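PDB 3WUC: galectin from Xenopus laevis, which binds galactose-containing sugars, probably including lactose, and may also bind laminin. Local coordinates for residues B[46-51]-B[92-97]; B[63-68]-B[100-105]. All coordinates share one frame; numbering follows the deposited sequence. Where two conformers were deposited one is given.

Overall arrangement
Followed from the N terminus, the chain passes through 46-51 on strand 45-53, then 63-68 on strand 62-69, and later through 92-97 and 100-105 on strands 89-96 and 99-103. Interaction 1 closes a loop of 40 intervening residues and interaction 2 one of 31. Because the segments alternate, the two closures cross. Each joins the sheet that carries the sugar to the facing sheet of the beta-sandwich, and their centres lie about 5 Å apart. The first strands of the two pairs are neighbours in one sheet, linked by Asn51 N to Val64 O (2.7 Å). The second strands are neighbours in the other, where Asp95 OD2 meets His103 NE2 at 2.6 Å.

Interaction 1 (B[46-51]-B[92-97]); sequences LICHCN and LIFDFE. With GAL (beta-D-galactopyranose), chain D.
Cys50 and Cys48 meet Phe94 across the two sheets of the galectin beta-sandwich. Strand segments 48-51 and 92-96 run nearly antiparallel, at 158°, but their axes come no closer than 10.9 Å. No hydrogen bond spans that gap; side chains bridge it, burying 165 Å². The tight part lies at the Phe94 ring, whose edge receives Cys50 CB in the ring plane, 4.0 Å from CE2. With its SG anti to the backbone N (chi1 177°), Cys50 also touches Leu92, SG to CD1 being 4.2 Å. Cys48 SG approaches the same ring obliquely, 5.5 Å from its centroid, a sulfur-aromatic contact. Val22, Leu39 and Val102 also pack against Phe94, placing the ring deep in the core.

The contact loosens toward Ile47, whose CG2 stays 5.3 Å from Phe96 CE1, its nearest approach to 92-97. Here Ile47 and Cys48 both face Leu39, forming a classic beta bulge. On the sugar-binding side, where His49 and Asn51 point away from 92-97, polar contacts replace the apolar ones. Arg53 NE and Arg34 NH1 both bond to Asn51 OD1, while Phe35 O takes its ND2. The His49 ring is tied through ND1 to Asp38 OD1 and turns its other nitrogen, NE2, to galactose, making a 2.8 Å hydrogen bond between NE2 and O4 near the ring plane.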
loop_
_atom_site.group_PDB
_atom_site.type_symbol
_atom_site.label_atom_id
_atom_site.label_comp_id
_atom_site.label_asym_id
_atom_site.label_seq_id
_atom_site.Cartn_x
_atom_site.Cartn_y
_atom_site.Cartn_z
ATOM N N LEU B 46 -3.402 -26.969 7.360
ATOM C CA LEU B 46 -2.444 -25.909 6.893
ATOM C C LEU B 46 -1.652 -26.425 5.707
ATOM O O LEU B 46 -0.926 -27.407 5.793
ATOM C CB LEU B 46 -1.590 -25.447 7.992
ATOM C CG LEU B 46 -2.208 -24.901 9.318
ATOM C CD1 LEU B 46 -1.266 -24.538 10.413
ATOM C CD2 LEU B 46 -3.125 -23.730 8.892
ATOM N N ILE B 47 -1.720 -25.736 4.571
ATOM C CA ILE B 47 -0.856 -26.042 3.426
ATOM C C ILE B 47 0.510 -25.406 3.631
ATOM O O ILE B 47 1.467 -25.964 3.061
ATOM C CB ILE B 47 -1.480 -25.618 2.054
ATOM C CG1 ILE B 47 -0.890 -26.325 0.890
ATOM C CG2 ILE B 47 -1.533 -24.093 1.889
ATOM C CD1 ILE B 47 -1.276 -27.795 0.833
ATOM N N CYS B 48 0.593 -24.318 4.399
ATOM C CA CYS B 48 1.886 -23.748 4.702
ATOM C C CYS B 48 1.874 -23.064 6.043
ATOM O O CYS B 48 1.181 -22.073 6.229
ATOM C CB CYS B 48 2.283 -22.785 3.578
ATOM S SG CYS B 48 3.991 -22.135 3.819
ATOM N N HIS B 49 2.617 -23.610 6.994
ATOM C CA HIS B 49 2.936 -22.984 8.270
ATOM C C HIS B 49 4.352 -22.470 8.167
ATOM O O HIS B 49 5.231 -23.269 7.948
ATOM C CB HIS B 49 2.852 -24.055 9.364
ATOM C CG HIS B 49 3.465 -23.721 10.700
ATOM N ND1 HIS B 49 2.938 -22.832 11.612
ATOM C CD2 HIS B 49 4.526 -24.273 11.353
ATOM C CE1 HIS B 49 3.631 -22.834 12.725
ATOM N NE2 HIS B 49 4.594 -23.716 12.598
ATOM N N CYS B 50 4.548 -21.145 8.176
ATOM C CA CYS B 50 5.871 -20.501 7.982
ATOM C C CYS B 50 6.228 -19.924 9.324
ATOM O O CYS B 50 5.637 -18.980 9.793
ATOM C CB CYS B 50 5.722 -19.412 6.934
ATOM S SG CYS B 50 7.248 -18.510 6.672
ATOM N N ASN B 51 7.241 -20.542 9.959
ATOM C CA ASN B 51 7.536 -20.332 11.307
ATOM C C ASN B 51 9.017 -19.929 11.577
ATOM O O ASN B 51 9.846 -20.739 11.983
ATOM C CB ASN B 51 7.161 -21.573 12.118
ATOM C CG ASN B 51 7.250 -21.412 13.653
ATOM O OD1 ASN B 51 7.568 -22.464 14.320
ATOM N ND2 ASN B 51 7.039 -20.227 14.236
ATOM N N LEU B 92 6.152 -10.871 4.362
ATOM C CA LEU B 92 6.240 -12.156 3.713
ATOM C C LEU B 92 5.216 -12.219 2.601
ATOM O O LEU B 92 4.074 -11.773 2.814
ATOM C CB LEU B 92 5.992 -13.305 4.751
ATOM C CG LEU B 92 7.075 -13.475 5.854
ATOM C CD1 LEU B 92 6.566 -14.411 6.964
ATOM C CD2 LEU B 92 8.267 -14.128 5.209
ATOM N N ILE B 93 5.588 -12.709 1.448
ATOM C CA ILE B 93 4.675 -12.806 0.304
ATOM C C ILE B 93 4.593 -14.294 -0.063
ATOM O O ILE B 93 5.591 -14.986 -0.152
ATOM C CB ILE B 93 5.133 -11.948 -0.882
ATOM C CG1 ILE B 93 5.163 -10.519 -0.422
ATOM C CG2 ILE B 93 4.195 -12.149 -2.009
ATOM C CD1 ILE B 93 5.783 -9.637 -1.487
ATOM N N PHE B 94 3.386 -14.803 -0.274
ATOM C CA PHE B 94 3.169 -16.222 -0.617
ATOM C C PHE B 94 2.510 -16.315 -1.961
ATOM O O PHE B 94 1.396 -15.820 -2.119
ATOM C CB PHE B 94 2.291 -16.886 0.455
ATOM C CG PHE B 94 2.831 -16.797 1.861
ATOM C CD1 PHE B 94 2.687 -15.721 2.656
ATOM C CD2 PHE B 94 3.559 -17.888 2.350
ATOM C CE1 PHE B 94 3.218 -15.617 3.935
ATOM C CE2 PHE B 94 4.073 -17.819 3.678
ATOM C CZ PHE B 94 3.903 -16.743 4.410
ATOM N N ASP B 95 3.148 -16.940 -2.920
ATOM C CA ASP B 95 2.603 -17.172 -4.257
ATOM C C ASP B 95 1.937 -18.545 -4.236
ATOM O O ASP B 95 2.603 -19.523 -3.973
ATOM C CB ASP B 95 3.711 -17.262 -5.324
ATOM C CG ASP B 95 4.435 -16.034 -5.550
ATOM O OD1 ASP B 95 3.929 -14.983 -5.089
ATOM O OD2 ASP B 95 5.562 -16.144 -6.189
ATOM N N PHE B 96 0.637 -18.625 -4.402
ATOM C CA PHE B 96 -0.053 -19.886 -4.375
ATOM C C PHE B 96 -0.102 -20.538 -5.753
ATOM O O PHE B 96 -0.709 -19.993 -6.692
ATOM C CB PHE B 96 -1.424 -19.617 -3.858
ATOM C CG PHE B 96 -2.302 -20.830 -3.678
ATOM C CD1 PHE B 96 -1.790 -22.053 -3.386
ATOM C CD2 PHE B 96 -3.665 -20.661 -3.739
ATOM C CE1 PHE B 96 -2.650 -23.187 -3.209
ATOM C CE2 PHE B 96 -4.562 -21.721 -3.531
ATOM C CZ PHE B 96 -4.048 -23.014 -3.255
ATOM N N GLU B 97 0.592 -21.704 -5.873
ATOM C CA GLU B 97 0.620 -22.524 -7.073
ATOM C C GLU B 97 0.710 -23.944 -6.535
ATOM O O GLU B 97 0.813 -24.164 -5.294
ATOM C CB GLU B 97 1.820 -22.163 -7.976
ATOM C CG GLU B 97 1.853 -20.709 -8.405
ATOM C CD GLU B 97 0.852 -20.325 -9.464
ATOM O OE1 GLU B 97 0.089 -21.194 -9.898
ATOM O OE2 GLU B 97 0.801 -19.124 -9.857
HETATM C C1 GAL D . 6.095 -27.852 16.751
HETATM C C2 GAL D . 5.550 -26.579 17.340
HETATM C C3 GAL D . 4.374 -26.078 16.533
HETATM C C4 GAL D . 4.772 -25.999 15.063
HETATM C C5 GAL D . 5.342 -27.369 14.630
HETATM C C6 GAL D . 5.781 -27.312 13.182
HETATM O O2 GAL D . 5.066 -26.918 18.664
HETATM O O3 GAL D . 3.845 -24.900 17.076
HETATM O O4 GAL D . 5.693 -24.900 14.850
HETATM O O5 GAL D . 6.484 -27.647 15.424
HETATM O O6 GAL D . 6.391 -28.518 12.752
#

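Interaction 2 (B[63-68]-B[100-105]); sequences IVLNSK and ITVHLP. With GAL (beta-D-galactopyranose), chain D.
In both Ile63 and Leu104 the first torsion (chi1 -53° and -56°) sets the gamma carbon (CG1 in Ile63, CG in Leu104) opposite the residue's own carbonyl carbon. From there each side chain extends toward the other across the beta-sandwich. They meet tip to tip, with Ile63 CD1 fitting against both methyls of Leu104, 3.8 Å from CD2 and 3.9 Å from CD1. One register step along, Leu65 and Val102 face each other with CA atoms 9.7 Å apart. Their contact is looser, 4.4 Å from Leu65 CD1 to Val102 CG2, and its detail is doubtful because Leu65 has two conformers. Four buried apolar side chains therefore carry the contact, with no hydrogen bond between the segments and only 126 Å² buried.

The sugar site lies on the other side of strand 62-69. Asn66 ND2 donates an almost straight hydrogen bond to galactose O6, 2.8 Å long at 168°. Both polar atoms of the amide are held: ND2 also bonds to Asp74 O, and Ser67 N bonds to OD1 at 2.8 Å from outside the carbonyl plane. These bonds probably limit rotation of the amide and help keep ND2 directed at the sugar.

Around the apolar pairs, Ile110 of strand 109-113 touches both Leu65 and Leu104, while Phe82 and Phe84 from a loop touch Ile63. Strand 62-69 itself is held in its sheet between strands 45-53 and 72-79, and strand 99-103 runs between 89-96 and 109-113 in the facing one.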
loop_
_atom_site.group_PDB
_atom_site.type_symbol
_atom_site.label_atom_id
_atom_site.label_comp_id
_atom_site.label_asym_id
_atom_site.label_seq_id
_atom_site.Cartn_x
_atom_site.Cartn_y
_atom_site.Cartn_z
ATOM N N ILE B 63 14.182 -20.798 9.859
ATOM C CA ILE B 63 12.794 -20.898 9.408
ATOM C C ILE B 63 12.401 -22.353 9.358
ATOM O O ILE B 63 12.998 -23.179 8.638
ATOM C CB ILE B 63 12.559 -20.211 8.062
ATOM C CG1 ILE B 63 13.054 -18.786 8.101
ATOM C CG2 ILE B 63 11.090 -20.218 7.740
ATOM C CD1 ILE B 63 12.975 -18.052 6.783
ATOM N N VAL B 64 11.283 -22.700 10.065
ATOM C CA VAL B 64 10.624 -23.965 9.949
ATOM C C VAL B 64 9.370 -23.811 9.112
ATOM O O VAL B 64 8.541 -22.908 9.461
ATOM C CB VAL B 64 10.303 -24.544 11.347
ATOM C CG1 VAL B 64 9.352 -25.711 11.256
ATOM C CG2 VAL B 64 11.583 -24.999 12.046
ATOM N N LEU B 65 9.249 -24.588 8.054
ATOM C CA LEU B 65 8.003 -24.699 7.292
ATOM C C LEU B 65 7.401 -26.097 7.503
ATOM O O LEU B 65 8.094 -27.116 7.565
ATOM C CB LEU B 65 8.186 -24.446 5.814
ATOM C CG LEU B 65 8.826 -23.152 5.327
ATOM C CD1 LEU B 65 8.879 -23.294 3.846
ATOM C CD2 LEU B 65 8.147 -21.834 5.758
ATOM N N ASN B 66 6.066 -26.149 7.599
ATOM C CA ASN B 66 5.443 -27.472 7.655
ATOM C C ASN B 66 4.039 -27.335 7.118
ATOM O O ASN B 66 3.602 -26.241 6.796
ATOM C CB ASN B 66 5.430 -28.000 9.120
ATOM C CG ASN B 66 5.454 -29.513 9.192
ATOM O OD1 ASN B 66 5.196 -30.223 8.214
ATOM N ND2 ASN B 66 5.718 -29.993 10.431
ATOM N N SER B 67 3.385 -28.475 6.996
ATOM C CA SER B 67 1.960 -28.557 6.724
ATOM C C SER B 67 1.288 -29.287 7.873
ATOM O O SER B 67 1.903 -29.946 8.667
ATOM C CB SER B 67 1.769 -29.318 5.439
ATOM O OG SER B 67 2.448 -30.579 5.429
ATOM N N LYS B 68 -0.038 -29.154 7.939
ATOM C CA LYS B 68 -0.757 -29.832 9.056
ATOM C C LYS B 68 -2.037 -30.383 8.395
ATOM O O LYS B 68 -2.702 -29.733 7.541
ATOM C CB LYS B 68 -1.168 -28.816 10.095
ATOM C CG LYS B 68 -1.441 -29.442 11.434
ATOM C CD LYS B 68 -1.747 -28.415 12.510
ATOM C CE LYS B 68 -1.576 -28.978 13.926
ATOM N NZ LYS B 68 -2.053 -28.098 14.995
ATOM N N ILE B 100 4.022 -23.779 -3.721
ATOM C CA ILE B 100 3.980 -22.454 -3.069
ATOM C C ILE B 100 5.354 -21.879 -3.108
ATOM O O ILE B 100 6.364 -22.603 -2.959
ATOM C CB ILE B 100 3.384 -22.559 -1.665
ATOM C CG1 ILE B 100 1.932 -23.014 -1.835
ATOM C CG2 ILE B 100 3.497 -21.238 -0.861
ATOM C CD1 ILE B 100 1.254 -23.406 -0.535
ATOM N N THR B 101 5.453 -20.559 -3.365
ATOM C CA THR B 101 6.689 -19.867 -3.214
ATOM C C THR B 101 6.583 -18.881 -2.017
ATOM O O THR B 101 5.728 -17.991 -2.066
ATOM C CB THR B 101 7.149 -19.110 -4.480
ATOM O OG1 THR B 101 7.289 -20.040 -5.592
ATOM C CG2 THR B 101 8.483 -18.481 -4.208
ATOM N N VAL B 102 7.407 -19.049 -1.003
ATOM C CA VAL B 102 7.506 -18.114 0.131
ATOM C C VAL B 102 8.628 -17.095 -0.223
ATOM O O VAL B 102 9.809 -17.502 -0.327
ATOM C CB VAL B 102 7.819 -18.743 1.486
ATOM C CG1 VAL B 102 7.759 -17.741 2.593
ATOM C CG2 VAL B 102 6.877 -19.990 1.691
ATOM N N HIS B 103 8.245 -15.848 -0.515
ATOM C CA HIS B 103 9.188 -14.752 -0.768
ATOM C C HIS B 103 9.589 -14.121 0.532
ATOM O O HIS B 103 8.804 -13.445 1.223
ATOM C CB HIS B 103 8.591 -13.679 -1.650
ATOM C CG HIS B 103 8.282 -14.127 -3.026
ATOM N ND1 HIS B 103 9.202 -14.036 -4.060
ATOM C CD2 HIS B 103 7.216 -14.795 -3.537
ATOM C CE1 HIS B 103 8.665 -14.514 -5.170
ATOM N NE2 HIS B 103 7.458 -14.973 -4.885
ATOM N N LEU B 104 10.827 -14.315 0.922
ATOM C CA LEU B 104 11.377 -13.730 2.071
ATOM C C LEU B 104 11.772 -12.228 1.808
ATOM O O LEU B 104 12.094 -11.932 0.623
ATOM C CB LEU B 104 12.617 -14.515 2.524
ATOM C CG LEU B 104 12.456 -16.045 2.794
ATOM C CD1 LEU B 104 13.706 -16.657 3.200
ATOM C CD2 LEU B 104 11.361 -16.209 3.862
ATOM N N PRO B 105 11.870 -11.422 2.878
ATOM C CA PRO B 105 12.082 -9.953 2.640
ATOM C C PRO B 105 13.505 -9.648 2.221
ATOM O O PRO B 105 13.720 -8.508 1.757
ATOM C CB PRO B 105 11.673 -9.254 3.943
ATOM C CG PRO B 105 11.826 -10.373 4.959
ATOM C CD PRO B 105 11.505 -11.674 4.274
HETATM C C1 GAL D . 6.095 -27.852 16.751
HETATM C C2 GAL D . 5.550 -26.579 17.340
HETATM C C3 GAL D . 4.374 -26.078 16.533
HETATM C C4 GAL D . 4.772 -25.999 15.063
HETATM C C5 GAL D . 5.342 -27.369 14.630
HETATM C C6 GAL D . 5.781 -27.312 13.182
HETATM O O2 GAL D . 5.066 -26.918 18.664
HETATM O O3 GAL D . 3.845 -24.900 17.076
HETATM O O4 GAL D . 5.693 -24.900 14.850
HETATM O O5 GAL D . 6.484 -27.647 15.424
HETATM O O6 GAL D . 6.391 -28.518 12.752
#